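Local coordinates for (R)-specific secondary-alkylsulfatase (Pseudomonas sp., PDB 4AXH), which hydrolyses (R)-secondary-alkyl sulfates with strict inversion of configuration, giving (S)-alcohols and sulfate, as a zinc-dependent homodimeric member of the metallo-beta-lactamase superfamily, at residues Y376-N381 against S401-E406; V365-A370 against K410-S415; D554-R559 against G643-L648; W574-E577 against D582-L585. All coordinates share one frame; numbering follows the deposited sequence.

Four contacts fall into two pairs on opposite sides of the chain's centre. Contacts 1 and 2 share helix 362-388 and fix successive parts of the chain between helices 393-400 and 420-431 upon it; they touch through Leu-403 and Leu-413, and both are only partly buried. Contacts 3 and 4 are buried in the C-terminal domain, where the hairpin of contact 4 lies within the chain loop closed by contact 3 and meets it through Trp-574 and Phe-646. Aromatic rings serve all four. Contact 1 uses proline on phenylalanine, contact 2 two tyrosines with polar ends, contact 3 leucine on phenylalanine, and contact 4 adds backbone pairing.

Contact 1 (Y376-N381 against S401-E406); sequences YAFLNN and SKLPGE
Pro-404 lies across one face of the Phe-378 ring, and this CH-pi contact of a proline ring with an aromatic face organises the contact. The two side chains come from opposite directions: Phe-378 reaches out from helix 362-388 with CG anti to its backbone N (chi1 167°), and Pro-404 reaches back from the loop that follows helix 393-400. Pro-404 CD sits 3.5 Å from the centroid of the Phe-378 ring and only 5° off its normal. Pro-404 CG is shifted toward one side of the ring, 3.6 Å from Phe-378 CD1. Leu-403 arrives at a slant instead, its methyl CD2 3.7 Å from Phe-378 CD2, while the carbonyl oxygen of Lys-402 stands 4.0 Å from Phe-378 CZ. Three consecutive loop residues thus gather round one ring. Met-316 and Leu-420 continue the apolar surroundings of Leu-403. Val-591 and Thr-562 of the second subunit touch Phe-378 and Pro-404, so helix and loop pack together at the edge of the dimer interface. Without a hydrogen bond between the two segments, this meeting depends mainly on shape and dispersion; the CD hydrogens, next to the proline nitrogen, are probably slightly polarised, which suits the ring face.

Contact 2 (V365-A370 against K410-S415); sequences VRTYLA and KWYLRS
Tyr-368 and Tyr-412 overlap while running in opposing directions, CD2 and CE2 of Tyr-368 lying over one face of Tyr-412. Tyr-368 CD2 is 3.5 Å above the plane of the Tyr-412 ring, over its centre, and it comes equally near to Tyr-412 CD1, at 3.5 Å. The planes are inclined by 33° with centroids 4.6 Å apart. On the opposite face of Tyr-412 lies Lys-410 CB, 3.9 Å above the plane, which leaves the ring between Tyr-368 of the helix and Lys-410 of its own segment. Tyr-412 takes the uncommon first torsion, CG lying between the backbone N and the carbonyl carbon (chi1 57°), and this carries the ring back toward helix 362-388. Further along, the Thr-367 methyl CG2 meets Lys-410 NZ at 3.6 Å and Tyr-412 OH at 3.8 Å.

The polar ends are held by a second shell. Asp-371, one turn beyond Thr-367 on the same helix, uses OD2 for both a salt bridge with Lys-410 NZ and a hydrogen bond with Tyr-412 OH, while Tyr-368 OH hydrogen-bonds with Gln-353 and the carbonyl of Ala-312. The arrangement, a loop of the dimerisation region packed on helix 362-388, lies behind the binuclear zinc site, with a zinc ion about 13 Å from the Tyr-368 side chain.

Contact 3 (D554-R559 against G643-L648); sequences DLLAIR and GEFFGL
Leu-556 points one methyl at the far end of the Phe-645 ring, and this is where the two helices pack tightly. Leu-556 CD1 is 3.8 Å from Phe-645 CZ and the same distance from Phe-645 CE2, with the two side chains crossing at about a right angle. The first torsion of Phe-645 (chi1 165°) swings CG to the side away from the main-chain nitrogen, which carries the ring toward Leu-556. Met-570 and Leu-572 of one strand and Leu-592 of another also touch Phe-645, and Leu-649 joins Leu-556, so Phe-645 is buried among apolar side chains.

Toward Arg-559 and Leu-648 the packing becomes loose. The backbones are slightly closer here, with Arg-559 CA 8.4 Å from Leu-648 CA, yet the side chains do not meet: the nearest atoms are two carbonyl oxygens, Arg-559 O and Leu-648 O, at 4.2 Å. Arg-559 is partly exposed, and its NE hydrogen-bonds with Asp-650 O, just beyond segment 643-648. The whole is plain hydrophobic packing of helices 549-559 and 640-646 against one face of a five-stranded mixed sheet, in the C-terminal domain, related by sequence to the SCP2 family.

Contact 4 (W574-E577 against D582-L585); sequences WVFE and DIAL
The amide of Trp-574 donates a 2.9 Å hydrogen bond from N to Ile-583 O. A return bond, Ile-583 N to Trp-574 O, is also 2.9 Å long and straighter, with 173° at the hydrogen. The two make Trp-574 and Ile-583 a hydrogen-bonded antiparallel pair; Val-575 and Asp-582 form the adjoining non-hydrogen-bonded pair, where the Asp-582 CA-H leans on Trp-574 O, with 3.5 Å between Asp-582 CA and that oxygen.

Side chains divide between the two faces of the sheet. On the face of Val-575 and Asp-582 the carboxylate lies alongside the valine. The other face is apolar, two aromatic and two aliphatic side chains: Ile-583 CG2 lies against Trp-574 CB at 3.7 Å and also touches Phe-576, two residues on along the Trp-574 strand, meeting the edge of its ring at CE1, 3.9 Å away. With CG1 of Ile-583 anti to the backbone N (chi1 178°), CG2 is the branch turned toward Trp-574 CB and Phe-576 CE1. Leu-585 leans on the pyrrole side of the indole, its CG 3.9 Å from Trp-574 CD1.

Phe-553 and Phe-646, from helices 549-559 and 640-646, cover this side. The arrangement is that of a beta hairpin, strands 570-576 and 581-588, within a mixed sheet whose one face is packed by helices.

Contact 1 (Y376-N381 against S401-E406)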
loop_
_atom_site.group_PDB
_atom_site.type_symbol
_atom_site.label_atom_id
_atom_site.label_comp_id
_atom_site.label_asym_id
_atom_site.label_seq_id
_atom_site.Cartn_x
_atom_site.Cartn_y
_atom_site.Cartn_z
ATOM N N TYR A 376 2.072 1.528 17.781
ATOM C CA TYR A 376 1.834 0.954 16.472
ATOM C C TYR A 376 0.492 0.287 16.354
ATOM O O TYR A 376 -0.204 0.526 15.358
ATOM C CB TYR A 376 3.023 0.095 15.984
ATOM C CG TYR A 376 4.261 0.938 15.738
ATOM C CD1 TYR A 376 4.297 1.877 14.708
ATOM C CD2 TYR A 376 5.346 0.880 16.604
ATOM C CE1 TYR A 376 5.388 2.721 14.537
ATOM C CE2 TYR A 376 6.455 1.703 16.426
ATOM C CZ TYR A 376 6.474 2.619 15.383
ATOM O OH TYR A 376 7.568 3.431 15.172
ATOM N N ALA A 377 0.067 -0.473 17.395
ATOM C CA ALA A 377 -1.248 -1.126 17.384
ATOM C C ALA A 377 -2.333 -0.084 17.355
ATOM O O ALA A 377 -3.323 -0.275 16.643
ATOM C CB ALA A 377 -1.419 -2.042 18.576
ATOM N N PHE A 378 -2.117 1.067 18.031
ATOM C CA PHE A 378 -3.078 2.165 18.021
ATOM C C PHE A 378 -3.239 2.724 16.596
ATOM O O PHE A 378 -4.357 2.981 16.141
ATOM C CB PHE A 378 -2.679 3.285 18.998
ATOM C CG PHE A 378 -3.430 4.574 18.824
ATOM C CD1 PHE A 378 -4.753 4.689 19.247
ATOM C CD2 PHE A 378 -2.834 5.671 18.200
ATOM C CE1 PHE A 378 -5.463 5.895 19.086
ATOM C CE2 PHE A 378 -3.552 6.865 18.003
ATOM C CZ PHE A 378 -4.869 6.965 18.450
ATOM N N LEU A 379 -2.127 2.927 15.910
ATOM C CA LEU A 379 -2.167 3.474 14.568
ATOM C C LEU A 379 -3.024 2.616 13.672
ATOM O O LEU A 379 -3.974 3.129 13.094
ATOM C CB LEU A 379 -0.757 3.704 13.996
ATOM C CG LEU A 379 -0.022 4.903 14.549
ATOM C CD1 LEU A 379 1.462 4.821 14.193
ATOM C CD2 LEU A 379 -0.641 6.206 14.063
ATOM N N ASN A 380 -2.770 1.311 13.675
ATOM C CA ASN A 380 -3.521 0.339 12.902
ATOM C C ASN A 380 -5.000 0.273 13.355
ATOM O O ASN A 380 -5.901 0.552 12.562
ATOM C CB ASN A 380 -2.850 -1.031 13.027
ATOM C CG ASN A 380 -3.461 -2.067 12.140
ATOM O OD1 ASN A 380 -3.137 -2.164 10.950
ATOM N ND2 ASN A 380 -4.371 -2.861 12.698
ATOM N N ASN A 381 -5.229 -0.050 14.640
ATOM C CA ASN A 381 -6.552 -0.247 15.212
ATOM C C ASN A 381 -7.451 0.964 15.253
ATOM O O ASN A 381 -8.635 0.811 14.981
ATOM C CB ASN A 381 -6.480 -0.936 16.566
ATOM C CG ASN A 381 -5.782 -2.271 16.585
ATOM O OD1 ASN A 381 -5.802 -3.054 15.613
ATOM N ND2 ASN A 381 -5.168 -2.577 17.723
ATOM N N SER A 401 -5.154 13.636 16.240
ATOM C CA SER A 401 -4.367 14.676 16.959
ATOM C C SER A 401 -3.389 14.255 18.068
ATOM O O SER A 401 -2.305 14.850 18.137
ATOM C CB SER A 401 -5.200 15.892 17.376
ATOM O OG SER A 401 -5.986 15.693 18.543
ATOM N N LYS A 402 -3.739 13.248 18.929
ATOM C CA LYS A 402 -2.852 12.778 20.003
ATOM C C LYS A 402 -2.867 11.261 20.185
ATOM O O LYS A 402 -3.826 10.610 19.848
ATOM C CB LYS A 402 -3.166 13.494 21.327
ATOM C CG LYS A 402 -2.637 14.931 21.400
ATOM C CD LYS A 402 -3.285 15.703 22.535
ATOM C CE LYS A 402 -2.652 17.057 22.757
ATOM N NZ LYS A 402 -3.443 17.872 23.719
ATOM N N LEU A 403 -1.803 10.705 20.714
ATOM C CA LEU A 403 -1.745 9.284 21.056
ATOM C C LEU A 403 -2.584 9.124 22.372
ATOM O O LEU A 403 -2.756 10.102 23.143
ATOM C CB LEU A 403 -0.298 8.814 21.288
ATOM C CG LEU A 403 0.598 8.711 20.059
ATOM C CD1 LEU A 403 1.962 8.332 20.414
ATOM C CD2 LEU A 403 0.004 7.835 18.972
ATOM N N PRO A 404 -3.128 7.930 22.655
ATOM C CA PRO A 404 -4.012 7.821 23.830
ATOM C C PRO A 404 -3.316 7.635 25.166
ATOM O O PRO A 404 -2.183 7.154 25.205
ATOM C CB PRO A 404 -4.875 6.599 23.495
ATOM C CG PRO A 404 -3.997 5.723 22.630
ATOM C CD PRO A 404 -3.060 6.655 21.888
ATOM N N GLY A 405 -4.049 7.938 26.246
ATOM C CA GLY A 405 -3.638 7.745 27.628
ATOM C C GLY A 405 -2.320 8.388 27.944
ATOM O O GLY A 405 -2.111 9.576 27.647
ATOM N N GLU A 406 -1.398 7.570 28.481
ATOM C CA GLU A 406 -0.037 7.994 28.878
ATOM C C GLU A 406 0.936 8.161 27.718
ATOM O O GLU A 406 1.993 8.781 27.886
ATOM C CB GLU A 406 0.517 7.093 30.009
ATOM C CG GLU A 406 -0.362 6.998 31.271
ATOM C CD GLU A 406 -1.017 8.279 31.775
ATOM O OE1 GLU A 406 -0.292 9.211 32.208
ATOM O OE2 GLU A 406 -2.267 8.357 31.697
#

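Contact 2 (V365-A370 against K410-S415)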
loop_
_atom_site.group_PDB
_atom_site.type_symbol
_atom_site.label_atom_id
_atom_site.label_comp_id
_atom_site.label_asym_id
_atom_site.label_seq_id
_atom_site.Cartn_x
_atom_site.Cartn_y
_atom_site.Cartn_z
ATOM N N VAL A 365 12.790 -0.229 30.436
ATOM C CA VAL A 365 12.799 -0.936 29.154
ATOM C C VAL A 365 11.442 -1.574 28.871
ATOM O O VAL A 365 10.952 -1.482 27.747
ATOM C CB VAL A 365 14.029 -1.851 28.802
ATOM C CG1 VAL A 365 15.339 -1.359 29.408
ATOM C CG2 VAL A 365 13.796 -3.310 29.141
ATOM N N ARG A 366 10.828 -2.205 29.881
ATOM C CA ARG A 366 9.512 -2.867 29.770
ATOM C C ARG A 366 8.381 -1.878 29.457
ATOM O O ARG A 366 7.507 -2.191 28.639
ATOM C CB ARG A 366 9.185 -3.638 31.039
ATOM C CG ARG A 366 9.817 -4.995 31.098
ATOM C CD ARG A 366 9.719 -5.545 32.507
ATOM N NE ARG A 366 10.985 -6.173 32.857
ATOM C CZ ARG A 366 11.680 -5.918 33.953
ATOM N NH1 ARG A 366 11.205 -5.078 34.867
ATOM N NH2 ARG A 366 12.840 -6.526 34.164
ATOM N N THR A 367 8.407 -0.681 30.106
ATOM C CA THR A 367 7.449 0.389 29.864
ATOM C C THR A 367 7.669 0.912 28.426
ATOM O O THR A 367 6.699 1.132 27.714
ATOM C CB THR A 367 7.647 1.517 30.903
ATOM O OG1 THR A 367 7.311 1.025 32.193
ATOM C CG2 THR A 367 6.851 2.814 30.581
ATOM N N TYR A 368 8.939 1.107 28.014
ATOM C CA TYR A 368 9.307 1.628 26.701
ATOM C C TYR A 368 8.770 0.699 25.617
ATOM O O TYR A 368 7.973 1.149 24.795
ATOM C CB TYR A 368 10.825 1.848 26.650
ATOM C CG TYR A 368 11.381 2.391 25.352
ATOM C CD1 TYR A 368 11.661 1.542 24.276
ATOM C CD2 TYR A 368 11.757 3.723 25.237
ATOM C CE1 TYR A 368 12.221 2.028 23.096
ATOM C CE2 TYR A 368 12.307 4.220 24.052
ATOM C CZ TYR A 368 12.568 3.359 23.000
ATOM O OH TYR A 368 13.147 3.820 21.840
ATOM N N LEU A 369 9.072 -0.599 25.699
ATOM C CA LEU A 369 8.572 -1.609 24.768
ATOM C C LEU A 369 7.071 -1.665 24.665
ATOM O O LEU A 369 6.537 -1.630 23.561
ATOM C CB LEU A 369 9.138 -2.993 25.078
ATOM C CG LEU A 369 10.605 -3.171 24.721
ATOM C CD1 LEU A 369 11.056 -4.576 25.017
ATOM C CD2 LEU A 369 10.858 -2.763 23.269
ATOM N N ALA A 370 6.374 -1.696 25.797
ATOM C CA ALA A 370 4.930 -1.741 25.808
ATOM C C ALA A 370 4.328 -0.487 25.208
ATOM O O ALA A 370 3.336 -0.593 24.495
ATOM C CB ALA A 370 4.440 -1.947 27.213
ATOM N N LYS A 410 4.977 10.734 26.743
ATOM C CA LYS A 410 6.303 10.146 26.505
ATOM C C LYS A 410 7.096 10.860 25.393
ATOM O O LYS A 410 6.588 11.037 24.277
ATOM C CB LYS A 410 6.202 8.639 26.198
ATOM C CG LYS A 410 5.357 7.829 27.193
ATOM C CD LYS A 410 5.764 8.019 28.680
ATOM C CE LYS A 410 4.820 7.322 29.616
ATOM N NZ LYS A 410 5.124 5.882 29.748
ATOM N N TRP A 411 8.344 11.280 25.706
ATOM C CA TRP A 411 9.231 11.979 24.773
ATOM C C TRP A 411 9.580 11.076 23.571
ATOM O O TRP A 411 9.649 11.527 22.438
ATOM C CB TRP A 411 10.545 12.405 25.486
ATOM C CG TRP A 411 10.514 13.676 26.294
ATOM C CD1 TRP A 411 10.834 13.818 27.622
ATOM C CD2 TRP A 411 10.235 14.997 25.805
ATOM N NE1 TRP A 411 10.741 15.142 27.989
ATOM C CE2 TRP A 411 10.336 15.880 26.904
ATOM C CE3 TRP A 411 9.860 15.514 24.548
ATOM C CZ2 TRP A 411 10.116 17.245 26.780
ATOM C CZ3 TRP A 411 9.624 16.868 24.431
ATOM C CH2 TRP A 411 9.755 17.721 25.541
ATOM N N TYR A 412 9.802 9.799 23.833
ATOM C CA TYR A 412 10.197 8.799 22.862
ATOM C C TYR A 412 9.085 8.295 21.920
ATOM O O TYR A 412 9.326 7.407 21.088
ATOM C CB TYR A 412 10.878 7.641 23.604
ATOM C CG TYR A 412 10.062 6.975 24.700
ATOM C CD1 TYR A 412 9.191 5.934 24.413
ATOM C CD2 TYR A 412 10.235 7.324 26.023
ATOM C CE1 TYR A 412 8.489 5.283 25.416
ATOM C CE2 TYR A 412 9.547 6.673 27.038
ATOM C CZ TYR A 412 8.681 5.650 26.731
ATOM O OH TYR A 412 8.004 5.040 27.754
ATOM N N LEU A 413 7.874 8.852 22.043
ATOM C CA LEU A 413 6.703 8.499 21.231
ATOM C C LEU A 413 6.232 9.667 20.384
ATOM O O LEU A 413 5.297 9.499 19.606
ATOM C CB LEU A 413 5.582 8.031 22.171
ATOM C CG LEU A 413 5.309 6.532 22.340
ATOM C CD1 LEU A 413 6.565 5.643 22.175
ATOM C CD2 LEU A 413 4.658 6.298 23.615
ATOM N N ARG A 414 6.891 10.843 20.499
ATOM C CA ARG A 414 6.568 12.057 19.739
ATOM C C ARG A 414 6.813 11.887 18.240
ATOM O O ARG A 414 7.650 11.072 17.795
ATOM C CB ARG A 414 7.355 13.289 20.260
ATOM C CG ARG A 414 7.325 13.582 21.785
ATOM C CD ARG A 414 5.946 13.861 22.331
ATOM N NE ARG A 414 5.332 14.973 21.611
ATOM C CZ ARG A 414 4.051 15.294 21.662
ATOM N NH1 ARG A 414 3.202 14.565 22.382
ATOM N NH2 ARG A 414 3.598 16.332 20.973
ATOM N N SER A 415 6.111 12.718 17.454
ATOM C CA SER A 415 6.172 12.742 15.990
ATOM C C SER A 415 7.400 13.493 15.422
ATOM O O SER A 415 7.251 14.493 14.736
ATOM C CB SER A 415 4.869 13.292 15.441
ATOM O OG SER A 415 3.823 12.436 15.859
#

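Contact 3 (D554-R559 against G643-L648)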
loop_
_atom_site.group_PDB
_atom_site.type_symbol
_atom_site.label_atom_id
_atom_site.label_comp_id
_atom_site.label_asym_id
_atom_site.label_seq_id
_atom_site.Cartn_x
_atom_site.Cartn_y
_atom_site.Cartn_z
ATOM N N ASP A 554 14.419 -4.898 -15.737
ATOM C CA ASP A 554 13.224 -4.295 -15.146
ATOM C C ASP A 554 13.361 -2.754 -15.193
ATOM O O ASP A 554 12.389 -2.032 -15.451
ATOM C CB ASP A 554 13.001 -4.843 -13.714
ATOM C CG ASP A 554 12.380 -6.242 -13.624
ATOM O OD1 ASP A 554 11.768 -6.698 -14.631
ATOM O OD2 ASP A 554 12.444 -6.855 -12.529
ATOM N N LEU A 555 14.607 -2.273 -15.039
ATOM C CA LEU A 555 14.978 -0.865 -15.137
ATOM C C LEU A 555 14.790 -0.409 -16.575
ATOM O O LEU A 555 14.303 0.689 -16.799
ATOM C CB LEU A 555 16.453 -0.726 -14.779
ATOM C CG LEU A 555 16.822 0.154 -13.612
ATOM C CD1 LEU A 555 16.771 -0.627 -12.309
ATOM C CD2 LEU A 555 18.231 0.731 -13.853
ATOM N N LEU A 556 15.195 -1.259 -17.550
ATOM C CA LEU A 556 15.056 -0.968 -18.981
ATOM C C LEU A 556 13.592 -0.929 -19.405
ATOM O O LEU A 556 13.233 -0.065 -20.198
ATOM C CB LEU A 556 15.870 -1.942 -19.853
ATOM C CG LEU A 556 17.400 -1.984 -19.671
ATOM C CD1 LEU A 556 18.059 -2.665 -20.851
ATOM C CD2 LEU A 556 18.004 -0.594 -19.530
ATOM N N ALA A 557 12.737 -1.818 -18.839
ATOM C CA ALA A 557 11.286 -1.859 -19.105
ATOM C C ALA A 557 10.607 -0.559 -18.646
ATOM O O ALA A 557 9.579 -0.169 -19.208
ATOM C CB ALA A 557 10.653 -3.057 -18.414
ATOM N N ILE A 558 11.214 0.106 -17.636
ATOM C CA ILE A 558 10.813 1.378 -17.033
ATOM C C ILE A 558 11.404 2.550 -17.849
ATOM O O ILE A 558 10.725 3.553 -18.051
ATOM C CB ILE A 558 11.253 1.374 -15.528
ATOM C CG1 ILE A 558 10.275 0.556 -14.675
ATOM C CG2 ILE A 558 11.451 2.785 -14.962
ATOM C CD1 ILE A 558 10.837 0.026 -13.371
ATOM N N ARG A 559 12.661 2.410 -18.298
ATOM C CA ARG A 559 13.381 3.400 -19.111
ATOM C C ARG A 559 12.840 3.470 -20.556
ATOM O O ARG A 559 12.860 4.539 -21.166
ATOM C CB ARG A 559 14.883 3.091 -19.123
ATOM C CG ARG A 559 15.577 3.505 -17.832
ATOM C CD ARG A 559 17.072 3.421 -17.954
ATOM N NE ARG A 559 17.547 4.265 -19.047
ATOM C CZ ARG A 559 18.723 4.121 -19.637
ATOM N NH1 ARG A 559 19.565 3.183 -19.227
ATOM N NH2 ARG A 559 19.074 4.929 -20.628
ATOM N N GLY A 643 21.073 -2.216 -31.084
ATOM C CA GLY A 643 21.290 -0.774 -31.140
ATOM C C GLY A 643 19.983 -0.012 -31.223
ATOM O O GLY A 643 19.848 1.066 -30.629
ATOM N N GLU A 644 19.009 -0.606 -31.956
ATOM C CA GLU A 644 17.641 -0.130 -32.150
ATOM C C GLU A 644 16.961 -0.086 -30.776
ATOM O O GLU A 644 16.425 0.958 -30.386
ATOM C CB GLU A 644 16.886 -1.098 -33.102
ATOM C CG GLU A 644 15.463 -0.684 -33.465
ATOM C CD GLU A 644 14.696 -1.596 -34.415
ATOM O OE1 GLU A 644 15.317 -2.485 -35.043
ATOM O OE2 GLU A 644 13.465 -1.401 -34.546
ATOM N N PHE A 645 17.031 -1.213 -30.033
ATOM C CA PHE A 645 16.451 -1.345 -28.705
ATOM C C PHE A 645 16.989 -0.285 -27.740
ATOM O O PHE A 645 16.191 0.400 -27.107
ATOM C CB PHE A 645 16.627 -2.779 -28.167
ATOM C CG PHE A 645 16.381 -2.940 -26.690
ATOM C CD1 PHE A 645 15.141 -2.628 -26.135
ATOM C CD2 PHE A 645 17.384 -3.407 -25.851
ATOM C CE1 PHE A 645 14.921 -2.757 -24.765
ATOM C CE2 PHE A 645 17.164 -3.539 -24.479
ATOM C CZ PHE A 645 15.933 -3.212 -23.946
ATOM N N PHE A 646 18.317 -0.109 -27.687
ATOM C CA PHE A 646 18.995 0.868 -26.840
ATOM C C PHE A 646 18.685 2.329 -27.183
ATOM O O PHE A 646 18.837 3.210 -26.327
ATOM C CB PHE A 646 20.509 0.598 -26.825
ATOM C CG PHE A 646 20.884 -0.533 -25.905
ATOM C CD1 PHE A 646 20.654 -1.854 -26.269
ATOM C CD2 PHE A 646 21.398 -0.279 -24.644
ATOM C CE1 PHE A 646 20.958 -2.902 -25.396
ATOM C CE2 PHE A 646 21.713 -1.328 -23.776
ATOM C CZ PHE A 646 21.488 -2.634 -24.158
ATOM N N GLY A 647 18.241 2.564 -28.418
ATOM C CA GLY A 647 17.873 3.886 -28.919
ATOM C C GLY A 647 16.511 4.337 -28.449
ATOM O O GLY A 647 16.175 5.520 -28.547
ATOM N N LEU A 648 15.730 3.389 -27.918
ATOM C CA LEU A 648 14.368 3.589 -27.413
ATOM C C LEU A 648 14.321 3.804 -25.893
ATOM O O LEU A 648 13.239 3.950 -25.322
ATOM C CB LEU A 648 13.503 2.372 -27.810
ATOM C CG LEU A 648 13.348 2.134 -29.307
ATOM C CD1 LEU A 648 12.817 0.753 -29.584
ATOM C CD2 LEU A 648 12.500 3.218 -29.947
#

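Contact 4 (W574-E577 against D582-L585)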
loop_
_atom_site.group_PDB
_atom_site.type_symbol
_atom_site.label_atom_id
_atom_site.label_comp_id
_atom_site.label_asym_id
_atom_site.label_seq_id
_atom_site.Cartn_x
_atom_site.Cartn_y
_atom_site.Cartn_z
ATOM N N TRP A 574 19.241 -13.112 -24.364
ATOM C CA TRP A 574 20.447 -12.664 -23.680
ATOM C C TRP A 574 21.021 -13.877 -22.965
ATOM O O TRP A 574 20.277 -14.613 -22.297
ATOM C CB TRP A 574 20.115 -11.548 -22.676
ATOM C CG TRP A 574 19.729 -10.244 -23.301
ATOM C CD1 TRP A 574 18.529 -9.922 -23.867
ATOM C CD2 TRP A 574 20.538 -9.067 -23.379
ATOM N NE1 TRP A 574 18.562 -8.632 -24.344
ATOM C CE2 TRP A 574 19.772 -8.072 -24.030
ATOM C CE3 TRP A 574 21.836 -8.749 -22.943
ATOM C CZ2 TRP A 574 20.264 -6.786 -24.272
ATOM C CZ3 TRP A 574 22.328 -7.477 -23.193
ATOM C CH2 TRP A 574 21.549 -6.515 -23.859
ATOM N N VAL A 575 22.327 -14.129 -23.153
ATOM C CA VAL A 575 23.000 -15.276 -22.544
ATOM C C VAL A 575 24.249 -14.853 -21.843
ATOM O O VAL A 575 25.116 -14.219 -22.440
ATOM C CB VAL A 575 23.111 -16.574 -23.412
ATOM C CG1 VAL A 575 22.526 -16.406 -24.821
ATOM C CG2 VAL A 575 24.526 -17.152 -23.450
ATOM N N PHE A 576 24.300 -15.141 -20.547
ATOM C CA PHE A 576 25.395 -14.766 -19.670
ATOM C C PHE A 576 26.192 -15.999 -19.263
ATOM O O PHE A 576 25.796 -16.737 -18.358
ATOM C CB PHE A 576 24.851 -13.997 -18.452
ATOM C CG PHE A 576 24.229 -12.658 -18.769
ATOM C CD1 PHE A 576 22.881 -12.561 -19.105
ATOM C CD2 PHE A 576 24.975 -11.491 -18.689
ATOM C CE1 PHE A 576 22.295 -11.317 -19.374
ATOM C CE2 PHE A 576 24.390 -10.250 -18.958
ATOM C CZ PHE A 576 23.054 -10.171 -19.301
ATOM N N GLU A 577 27.300 -16.231 -19.975
ATOM C CA GLU A 577 28.203 -17.373 -19.808
ATOM C C GLU A 577 28.778 -17.524 -18.397
ATOM O O GLU A 577 28.831 -18.642 -17.872
ATOM C CB GLU A 577 29.312 -17.385 -20.891
ATOM C CG GLU A 577 30.025 -16.051 -21.132
ATOM C CD GLU A 577 29.974 -15.431 -22.528
ATOM O OE1 GLU A 577 29.012 -15.705 -23.284
ATOM O OE2 GLU A 577 30.894 -14.644 -22.855
ATOM N N ASP A 582 20.100 -17.586 -18.829
ATOM C CA ASP A 582 19.499 -17.181 -20.090
ATOM C C ASP A 582 18.240 -16.378 -19.829
ATOM O O ASP A 582 17.397 -16.789 -19.037
ATOM C CB ASP A 582 19.182 -18.418 -20.940
ATOM C CG ASP A 582 20.425 -19.160 -21.397
ATOM O OD1 ASP A 582 20.903 -20.043 -20.646
ATOM O OD2 ASP A 582 20.929 -18.847 -22.492
ATOM N N ILE A 583 18.120 -15.227 -20.473
ATOM C CA ILE A 583 16.963 -14.365 -20.287
ATOM C C ILE A 583 16.374 -13.962 -21.638
ATOM O O ILE A 583 17.104 -13.522 -22.519
ATOM C CB ILE A 583 17.223 -13.206 -19.250
ATOM C CG1 ILE A 583 16.028 -12.239 -19.051
ATOM C CG2 ILE A 583 18.568 -12.495 -19.402
ATOM C CD1 ILE A 583 15.779 -11.185 -20.128
ATOM N N ALA A 584 15.059 -14.138 -21.803
ATOM C CA ALA A 584 14.367 -13.836 -23.049
ATOM C C ALA A 584 13.486 -12.579 -22.987
ATOM O O ALA A 584 12.380 -12.611 -22.438
ATOM C CB ALA A 584 13.557 -15.051 -23.500
ATOM N N LEU A 585 13.980 -11.477 -23.572
ATOM C CA LEU A 585 13.224 -10.222 -23.651
ATOM C C LEU A 585 12.269 -10.276 -24.803
ATOM O O LEU A 585 12.496 -11.004 -25.770
ATOM C CB LEU A 585 14.122 -8.994 -23.867
ATOM C CG LEU A 585 15.081 -8.547 -22.775
ATOM C CD1 LEU A 585 15.760 -7.242 -23.188
ATOM C CD2 LEU A 585 14.350 -8.295 -21.480
#